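Local coordinates for protein phenol hydroxylase component phN (Pseudomonas stutzeri, PDB 3U52) that probably hydroxylates phenol and related aromatics at a carboxylate-bridged diiron centre, as the large subunit of a multicomponent bacterial monooxygenase, at residues Ser212-Ala215 with Ala221-Thr224; Thr203-Val208 with Ser292-Val297; Asp281-Asn286 with Gln334-Phe339; Tyr475-Asn478 with Asp482-Asp485. All coordinates share one frame; numbering follows the deposited sequence.

From the N terminus, the first loop to close is contact 1, a tight turn between helices 187-216 and 220-250. It is nested inside the much longer, mostly helical loop closed by contact 2, which ties helix 187-216 to helix 291-310. Contact 3 opens within that loop, at the end of helix 254-283, and closes beyond it on helix 331-342, so contacts 2 and 3 cross. Contacts 1 and 3 touch through Gly213 and Leu284, whereas contacts 2 and 3 come no nearer than about 5 Å between nearest atoms. Contact 4 follows in series and folds the loop between helices 467-474 and 490-498 on itself.

Contact 1: residues Ser212-Ala215 with Ala221-Thr224; sequences SGAA and ATVT
Thr222 and Val223 of helix 220-250 pack against Ala214 and Ala215 of helix 187-216. Thr222 can be followed outward. Its CB already lies 3.7 Å from Ala214 CB. A chi1 of -61° puts OG1 beside the backbone N and leaves the methyl CG2 anti to it, and CG2 meets Ala214 CB at 3.5 Å. The other branch, OG1, has a different partner: it is hydrogen-bonded to Asp219 OD2 in the turn between the helices. Thr222 therefore shows carbon to the neighbouring helix and oxygen to the connection. Val223 adds a second step. Its CB is 4.1 Å from Ala214 CB, and its CG2 reaches Ala215 CB at 3.9 Å. Small alanine side chains let the backbones come close, with CA atoms of Ala214 and Val223 5.4 Å apart. This is an alpha-alpha hairpin in the helical part of the hydroxylase. Thr222 also touches a bound xenon, in a pocket with Phe100, Ala148 and Met149. Across the two segments the chemistry is wholly apolar, which implies that close fit and burial hold the two helices together next to their connection, while the polar bond of Thr222 is made within the turn.

Contact 2: residues Thr203-Val208 with Ser292-Val297; sequences TNLLFV and SEAWEV
Leu205 reaches out from helix 187-216 and sets its two methyls on neighbouring residues of helix 291-310, Ala294 and Trp295. The isobutyl group works as a fork. One prong, CD1, lies against the six-membered part of the Trp295 indole, 3.7 Å from CZ3 and 3.8 Å from CE3. It comes to the ring obliquely. The other prong, CD2, rests on the backbone of Ala294, 3.5 Å from Ala294 O, and is 4.1 Å from Ala294 CB. The two neighbours present themselves differently. Ala294 points its CB at helix 187-216. Trp295 starts away from that helix, but the ring comes back near Leu205. Its CG is anti to the backbone N (chi1 -171°), and the benzo atoms CE3 and CZ3 end beside the leucine. The indole is fixed by other groups as well: NE1 is hydrogen-bonded to Asn325 OD1, Tyr299 stacks on the ring, and Phe270 of helix 254-283 meets it at an angle. Leu273 of that same helix packs on Leu205, so three helices converge here. Leu273 also lines a xenon pocket, and Leu205 lies about 7 Å from a bound xenon. Helix 187-216 itself carries the iron ligand Glu199. The contact is van der Waals in kind, methyl on indole and methyl on a backbone carbonyl, with no polar bond between the segments. This implies an interface made by burying one leucine, while the indole N-H of Trp295 is satisfied by Asn325.

Contact 3: residues Asp281-Asn286 with Gln334-Phe339; sequences DYMLPN and QLWTTF
Trp336 and Tyr282 are brought face to face by different first torsions. In Trp336, CG is anti to the backbone N (chi1 -180°), which sends the indole out from helix 331-342 toward Tyr282. In Tyr282, CG is instead anti to the carbonyl carbon (chi1 -73°), and the phenol ring lies over the indole. The result is an offset stack between the Tyr282 ring and the five-membered ring of Trp336, with centroids 4.0 Å apart and planes at 13°. The closest atoms are Tyr282 CD2 and Trp336 CD1, at 3.3 Å. Each residue also places its CB over the partner's ring. Trp336 CB stands 3.7 Å from the centroid of the Tyr282 ring, and Tyr282 CB is 3.8 Å from the centroid of the Trp336 six-membered ring, both as CH-pi contacts. The stack pins the C-terminal end of helix 254-283, where a wider pi-type turn precedes the loop, to helix 331-342, within the helical body of the hydroxylase subunit. Met283 extends the apolar contact along the indole: its CG lies obliquely 3.7 Å from Trp336 CZ3. The polar ends of both aromatics are tied outside the two segments. Tyr282 OH is hydrogen-bonded to Tyr377 OH and His333 ND1, and Trp336 NE1 to Trp351 O, while the Trp351 ring meets the indole edge-to-face.

Contact 4: residues Tyr475-Asn478 with Asp482-Asp485; sequences YHIN and DNFD
Asp482 OD1 is gripped by two partners, the backbone N of Asn478 and, from outside the two segments, His160 NE2. The bond from Asn478 N to Asp482 OD1 is short, 2.8 Å, and nearly straight at 167°. The N-H comes from above the carboxylate plane, about 40° out of it. The main chain answers with a second bond: Asp482 N gives to Asn478 O at 3.1 Å, also close to linear and with the donor in the carbonyl plane. Asp482 is thus held to Asn478 through both its side chain and its backbone. Its CG is anti to its own carbonyl carbon (chi1 -60°), which turns the carboxylate back over the loop toward Asn478. Asp482 is buried, and the paired N-H donors would probably favour its charged form. Beside this polar pair, Ile477 supplies an apolar flank. Its CG2 lies 4.1 Å from Asp482 CB and 4.0 Å from Asn483 CB. The ND1 of His476 is hydrogen-bonded to Asp161 OD1. Tyr475 touches a bound xenon, in a pocket with Ala345 and Ile457. The whole is an interhelical loop between helices 467-474 and 490-498, closed by one side-chain-to-backbone bond and one backbone bond, and it follows a helix end whose first non-helical residue, His476, has positive phi.

Contact 1: residues Ser212-Ala215 with Ala221-Thr224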
# COMPACT_ATOMS: atom_id res chain seq x y z
N SER A 212 16.90 -0.72 -11.36
CA SER A 212 17.05 -2.16 -11.49
C SER A 212 18.12 -2.70 -10.53
O SER A 212 17.99 -3.83 -10.05
CB SER A 212 17.19 -2.61 -12.94
OG SER A 212 18.49 -2.36 -13.39
N GLY A 213 19.12 -1.88 -10.16
CA GLY A 213 20.04 -2.23 -9.06
C GLY A 213 19.27 -2.52 -7.77
O GLY A 213 19.57 -3.48 -7.05
N ALA A 214 18.30 -1.67 -7.46
CA ALA A 214 17.40 -1.90 -6.33
C ALA A 214 16.70 -3.25 -6.44
O ALA A 214 16.65 -3.99 -5.46
CB ALA A 214 16.37 -0.77 -6.22
N ALA A 215 16.18 -3.56 -7.62
CA ALA A 215 15.43 -4.81 -7.84
C ALA A 215 16.36 -6.00 -7.65
O ALA A 215 15.93 -6.96 -7.07
CB ALA A 215 14.79 -4.85 -9.22
N ALA A 221 11.99 -0.52 -1.09
CA ALA A 221 11.64 0.91 -1.08
C ALA A 221 12.00 1.64 -2.36
O ALA A 221 11.16 2.35 -2.95
CB ALA A 221 12.27 1.62 0.13
N THR A 222 13.25 1.49 -2.78
CA THR A 222 13.75 2.16 -3.99
C THR A 222 13.02 1.61 -5.25
O THR A 222 12.57 2.37 -6.15
CB THR A 222 15.32 2.05 -4.05
OG1 THR A 222 15.89 2.73 -2.90
CG2 THR A 222 15.93 2.63 -5.37
N VAL A 223 12.84 0.29 -5.32
CA VAL A 223 12.25 -0.24 -6.53
C VAL A 223 10.78 0.23 -6.66
O VAL A 223 10.32 0.54 -7.76
CB VAL A 223 12.46 -1.75 -6.72
CG1 VAL A 223 11.52 -2.54 -5.85
CG2 VAL A 223 12.20 -2.09 -8.18
N THR A 224 10.11 0.36 -5.52
CA THR A 224 8.72 0.83 -5.47
C THR A 224 8.68 2.31 -5.88
O THR A 224 7.79 2.72 -6.62
CB THR A 224 8.14 0.66 -4.05
OG1 THR A 224 8.15 -0.74 -3.72
CG2 THR A 224 6.68 1.20 -3.96

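Contact 2: residues Thr203-Val208 with Ser292-Val297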
# COMPACT_ATOMS: atom_id res chain seq x y z
N THR A 203 18.23 9.93 -19.88
CA THR A 203 17.38 9.47 -18.76
C THR A 203 17.56 8.02 -18.29
O THR A 203 17.72 7.74 -17.10
CB THR A 203 15.86 9.76 -19.02
OG1 THR A 203 15.16 9.49 -17.82
CG2 THR A 203 15.27 8.91 -20.17
N ASN A 204 17.56 7.10 -19.23
CA ASN A 204 17.72 5.68 -18.93
C ASN A 204 19.06 5.31 -18.29
O ASN A 204 19.16 4.31 -17.57
CB ASN A 204 17.51 4.86 -20.21
CG ASN A 204 16.01 4.69 -20.57
OD1 ASN A 204 15.15 4.57 -19.69
ND2 ASN A 204 15.72 4.68 -21.86
N LEU A 205 20.10 6.08 -18.61
CA LEU A 205 21.42 5.86 -17.99
C LEU A 205 21.47 6.18 -16.50
O LEU A 205 22.34 5.67 -15.79
CB LEU A 205 22.53 6.59 -18.74
CG LEU A 205 22.65 6.06 -20.17
CD1 LEU A 205 23.20 7.05 -21.18
CD2 LEU A 205 23.47 4.81 -20.14
N LEU A 206 20.56 7.05 -16.05
CA LEU A 206 20.43 7.40 -14.65
C LEU A 206 19.43 6.46 -13.98
O LEU A 206 19.74 5.81 -12.99
CB LEU A 206 19.98 8.86 -14.50
CG LEU A 206 20.34 9.69 -13.23
CD1 LEU A 206 20.73 8.82 -12.02
CD2 LEU A 206 21.43 10.76 -13.49
N PHE A 207 18.24 6.35 -14.56
CA PHE A 207 17.10 5.63 -14.00
C PHE A 207 17.28 4.12 -13.94
O PHE A 207 17.08 3.51 -12.88
CB PHE A 207 15.85 5.95 -14.85
CG PHE A 207 14.53 5.52 -14.22
CD1 PHE A 207 14.00 4.25 -14.47
CD2 PHE A 207 13.80 6.42 -13.43
CE1 PHE A 207 12.79 3.87 -13.89
CE2 PHE A 207 12.59 6.05 -12.85
CZ PHE A 207 12.08 4.78 -13.07
N VAL A 208 17.57 3.50 -15.08
CA VAL A 208 17.67 2.04 -15.13
C VAL A 208 18.71 1.44 -14.13
O VAL A 208 18.38 0.53 -13.37
CB VAL A 208 17.86 1.50 -16.57
CG1 VAL A 208 17.76 -0.02 -16.57
CG2 VAL A 208 16.76 2.09 -17.56
N SER A 292 29.44 -0.32 -19.68
CA SER A 292 29.70 -0.40 -21.10
C SER A 292 28.42 -0.91 -21.89
O SER A 292 28.01 -0.34 -22.93
CB SER A 292 30.89 -1.35 -21.27
OG SER A 292 31.09 -1.57 -22.64
N GLU A 293 27.75 -1.92 -21.35
CA GLU A 293 26.51 -2.43 -21.94
C GLU A 293 25.37 -1.41 -21.88
O GLU A 293 24.59 -1.32 -22.82
CB GLU A 293 26.05 -3.72 -21.23
CG GLU A 293 26.83 -4.99 -21.62
CD GLU A 293 26.64 -6.16 -20.64
OE1 GLU A 293 26.23 -5.95 -19.47
OE2 GLU A 293 26.92 -7.32 -21.06
N ALA A 294 25.20 -0.73 -20.74
CA ALA A 294 24.21 0.34 -20.61
C ALA A 294 24.44 1.49 -21.60
O ALA A 294 23.50 1.96 -22.25
CB ALA A 294 24.19 0.87 -19.14
N TRP A 295 25.68 1.96 -21.71
CA TRP A 295 26.01 3.00 -22.69
C TRP A 295 25.67 2.59 -24.13
O TRP A 295 25.10 3.37 -24.92
CB TRP A 295 27.50 3.41 -22.64
CG TRP A 295 27.76 4.61 -23.48
CD1 TRP A 295 28.36 4.63 -24.74
CD2 TRP A 295 27.46 5.98 -23.16
NE1 TRP A 295 28.42 5.95 -25.20
CE2 TRP A 295 27.87 6.78 -24.27
CE3 TRP A 295 26.85 6.63 -22.05
CZ2 TRP A 295 27.72 8.19 -24.29
CZ3 TRP A 295 26.67 8.04 -22.10
CH2 TRP A 295 27.11 8.79 -23.21
N GLU A 296 26.09 1.38 -24.48
CA GLU A 296 25.88 0.84 -25.79
C GLU A 296 24.40 0.72 -26.19
O GLU A 296 24.00 1.03 -27.33
CB GLU A 296 26.55 -0.52 -25.81
CG GLU A 296 26.81 -1.04 -27.19
CD GLU A 296 27.77 -2.24 -27.18
OE1 GLU A 296 27.51 -3.19 -27.96
OE2 GLU A 296 28.75 -2.25 -26.37
N VAL A 297 23.56 0.28 -25.26
CA VAL A 297 22.14 0.16 -25.54
C VAL A 297 21.43 1.50 -25.47
O VAL A 297 20.71 1.88 -26.39
CB VAL A 297 21.50 -0.87 -24.57
CG1 VAL A 297 19.95 -0.94 -24.76
CG2 VAL A 297 22.17 -2.23 -24.80

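Contact 3: residues Asp281-Asn286 with Gln334-Phe339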
# COMPACT_ATOMS: atom_id res chain seq x y z
N ASP A 281 28.84 -0.50 -11.71
CA ASP A 281 29.89 -1.52 -11.88
C ASP A 281 30.45 -1.99 -10.55
O ASP A 281 30.78 -3.19 -10.42
CB ASP A 281 31.05 -1.01 -12.75
CG ASP A 281 30.73 -1.04 -14.24
OD1 ASP A 281 31.60 -0.70 -15.04
OD2 ASP A 281 29.62 -1.45 -14.63
N TYR A 282 30.54 -1.08 -9.55
CA TYR A 282 31.24 -1.37 -8.27
C TYR A 282 30.38 -1.39 -6.99
O TYR A 282 30.65 -2.20 -6.08
CB TYR A 282 32.37 -0.35 -8.04
CG TYR A 282 33.56 -0.59 -8.94
CD1 TYR A 282 33.62 -0.05 -10.24
CD2 TYR A 282 34.62 -1.37 -8.50
CE1 TYR A 282 34.69 -0.29 -11.10
CE2 TYR A 282 35.73 -1.62 -9.34
CZ TYR A 282 35.76 -1.08 -10.61
OH TYR A 282 36.86 -1.36 -11.38
N MET A 283 29.41 -0.48 -6.88
CA MET A 283 28.69 -0.36 -5.63
C MET A 283 27.54 -1.37 -5.46
O MET A 283 27.08 -1.57 -4.33
CB MET A 283 28.20 1.06 -5.39
CG MET A 283 29.31 2.13 -5.30
SD MET A 283 28.43 3.61 -4.82
CE MET A 283 29.66 4.61 -4.06
N LEU A 284 27.10 -2.00 -6.54
CA LEU A 284 26.03 -3.00 -6.45
C LEU A 284 26.60 -4.42 -6.23
O LEU A 284 27.36 -4.90 -7.07
CB LEU A 284 25.14 -2.97 -7.70
CG LEU A 284 24.49 -1.64 -8.12
CD1 LEU A 284 23.80 -1.78 -9.47
CD2 LEU A 284 23.50 -1.14 -7.04
N PRO A 285 26.28 -5.06 -5.07
CA PRO A 285 26.71 -6.44 -4.83
C PRO A 285 26.25 -7.41 -5.93
O PRO A 285 27.10 -8.18 -6.45
CB PRO A 285 26.07 -6.77 -3.46
CG PRO A 285 26.05 -5.44 -2.75
CD PRO A 285 25.66 -4.46 -3.85
N ASN A 286 24.95 -7.37 -6.28
CA ASN A 286 24.45 -8.07 -7.47
C ASN A 286 24.35 -7.13 -8.66
O ASN A 286 23.65 -6.11 -8.57
CB ASN A 286 23.08 -8.77 -7.21
CG ASN A 286 23.12 -9.63 -5.96
OD1 ASN A 286 24.11 -10.33 -5.72
ND2 ASN A 286 22.09 -9.56 -5.14
N GLN A 334 38.37 4.11 -13.65
CA GLN A 334 39.04 5.39 -13.31
C GLN A 334 38.38 6.09 -12.11
O GLN A 334 39.05 6.56 -11.17
CB GLN A 334 39.05 6.32 -14.54
CG GLN A 334 39.92 5.79 -15.68
CD GLN A 334 39.73 6.56 -17.00
OE1 GLN A 334 38.64 7.06 -17.31
NE2 GLN A 334 40.81 6.63 -17.79
N LEU A 335 37.06 6.14 -12.10
CA LEU A 335 36.37 6.82 -11.02
C LEU A 335 36.44 6.03 -9.70
O LEU A 335 36.59 6.64 -8.64
CB LEU A 335 34.91 7.07 -11.43
CG LEU A 335 34.83 8.35 -12.24
CD1 LEU A 335 33.73 8.14 -13.20
CD2 LEU A 335 34.48 9.44 -11.24
N TRP A 336 36.36 4.69 -9.75
CA TRP A 336 36.29 3.96 -8.48
C TRP A 336 37.61 4.12 -7.78
O TRP A 336 37.71 4.36 -6.58
CB TRP A 336 35.99 2.48 -8.70
CG TRP A 336 35.90 1.66 -7.42
CD1 TRP A 336 36.78 0.67 -6.99
CD2 TRP A 336 34.89 1.76 -6.41
NE1 TRP A 336 36.33 0.14 -5.80
CE2 TRP A 336 35.17 0.76 -5.44
CE3 TRP A 336 33.74 2.56 -6.26
CZ2 TRP A 336 34.36 0.57 -4.33
CZ3 TRP A 336 32.95 2.36 -5.15
CH2 TRP A 336 33.26 1.37 -4.20
N THR A 337 38.65 3.96 -8.56
CA THR A 337 40.03 4.20 -8.08
C THR A 337 40.31 5.67 -7.51
O THR A 337 40.98 5.85 -6.45
CB THR A 337 40.93 3.55 -9.20
OG1 THR A 337 41.54 2.32 -8.78
CG2 THR A 337 41.71 4.41 -9.99
N THR A 338 39.70 6.68 -8.11
CA THR A 338 39.68 8.04 -7.59
C THR A 338 38.98 8.13 -6.24
O THR A 338 39.53 8.70 -5.29
CB THR A 338 38.97 8.96 -8.59
OG1 THR A 338 39.77 8.94 -9.79
CG2 THR A 338 38.82 10.40 -8.08
N PHE A 339 37.78 7.55 -6.15
CA PHE A 339 37.01 7.64 -4.91
C PHE A 339 37.65 6.80 -3.83
O PHE A 339 37.67 7.20 -2.65
CB PHE A 339 35.54 7.28 -5.13
CG PHE A 339 34.72 8.43 -5.70
CD1 PHE A 339 34.43 8.51 -7.05
CD2 PHE A 339 34.30 9.45 -4.87
CE1 PHE A 339 33.65 9.55 -7.56
CE2 PHE A 339 33.50 10.49 -5.36
CZ PHE A 339 33.21 10.55 -6.72

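Contact 4: residues Tyr475-Asn478 with Asp482-Asp485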
# COMPACT_ATOMS: atom_id res chain seq x y z
N TYR A 475 31.93 19.91 6.19
CA TYR A 475 31.15 18.92 5.47
C TYR A 475 30.12 18.20 6.30
O TYR A 475 29.18 17.62 5.73
CB TYR A 475 32.08 17.85 4.80
CG TYR A 475 32.94 18.38 3.68
CD1 TYR A 475 32.80 19.67 3.20
CD2 TYR A 475 33.87 17.56 3.07
CE1 TYR A 475 33.59 20.13 2.15
CE2 TYR A 475 34.63 17.99 2.04
CZ TYR A 475 34.52 19.24 1.58
OH TYR A 475 35.32 19.56 0.51
N HIS A 476 30.32 18.21 7.63
CA HIS A 476 29.53 17.41 8.58
C HIS A 476 29.68 15.95 8.31
O HIS A 476 28.76 15.21 8.59
CB HIS A 476 28.04 17.75 8.48
CG HIS A 476 27.67 19.10 9.02
ND1 HIS A 476 26.36 19.51 9.17
CD2 HIS A 476 28.43 20.13 9.44
CE1 HIS A 476 26.34 20.74 9.66
NE2 HIS A 476 27.58 21.14 9.81
N ILE A 477 30.80 15.52 7.72
CA ILE A 477 31.13 14.10 7.63
C ILE A 477 31.70 13.64 8.97
O ILE A 477 32.68 14.21 9.48
CB ILE A 477 32.04 13.82 6.38
CG1 ILE A 477 31.18 13.92 5.09
CG2 ILE A 477 32.79 12.49 6.49
CD1 ILE A 477 31.92 14.21 3.81
N ASN A 478 31.08 12.65 9.60
CA ASN A 478 31.58 12.23 10.89
C ASN A 478 32.74 11.30 10.66
O ASN A 478 32.53 10.17 10.25
CB ASN A 478 30.52 11.52 11.72
CG ASN A 478 29.37 12.45 12.08
OD1 ASN A 478 28.21 12.09 11.95
ND2 ASN A 478 29.70 13.67 12.49
N ASP A 482 31.20 7.91 8.65
CA ASP A 482 30.66 8.03 7.30
C ASP A 482 31.70 7.76 6.23
O ASP A 482 31.34 7.46 5.07
CB ASP A 482 30.17 9.45 7.05
CG ASP A 482 29.07 9.90 8.02
OD1 ASP A 482 29.06 11.10 8.33
OD2 ASP A 482 28.20 9.09 8.43
N ASN A 483 32.99 7.94 6.57
CA ASN A 483 34.06 7.92 5.56
C ASN A 483 34.98 6.69 5.69
O ASN A 483 34.71 5.80 6.51
CB ASN A 483 34.86 9.23 5.65
CG ASN A 483 35.63 9.36 6.95
OD1 ASN A 483 36.64 10.07 7.03
ND2 ASN A 483 35.17 8.67 7.97
N PHE A 484 36.04 6.62 4.88
CA PHE A 484 37.03 5.55 4.96
C PHE A 484 36.54 4.24 4.34
O PHE A 484 35.38 4.16 3.92
CB PHE A 484 37.49 5.26 6.40
CG PHE A 484 38.18 6.43 7.10
CD1 PHE A 484 39.20 7.16 6.47
CD2 PHE A 484 37.82 6.77 8.40
CE1 PHE A 484 39.84 8.23 7.12
CE2 PHE A 484 38.45 7.85 9.07
CZ PHE A 484 39.47 8.57 8.43
N ASP A 485 37.41 3.22 4.29
CA ASP A 485 37.07 1.92 3.74
C ASP A 485 35.84 1.26 4.40
O ASP A 485 35.58 1.41 5.60
CB ASP A 485 38.26 0.94 3.89
CG ASP A 485 38.25 -0.13 2.86
OD1 ASP A 485 38.97 0.05 1.85
OD2 ASP A 485 37.52 -1.17 3.02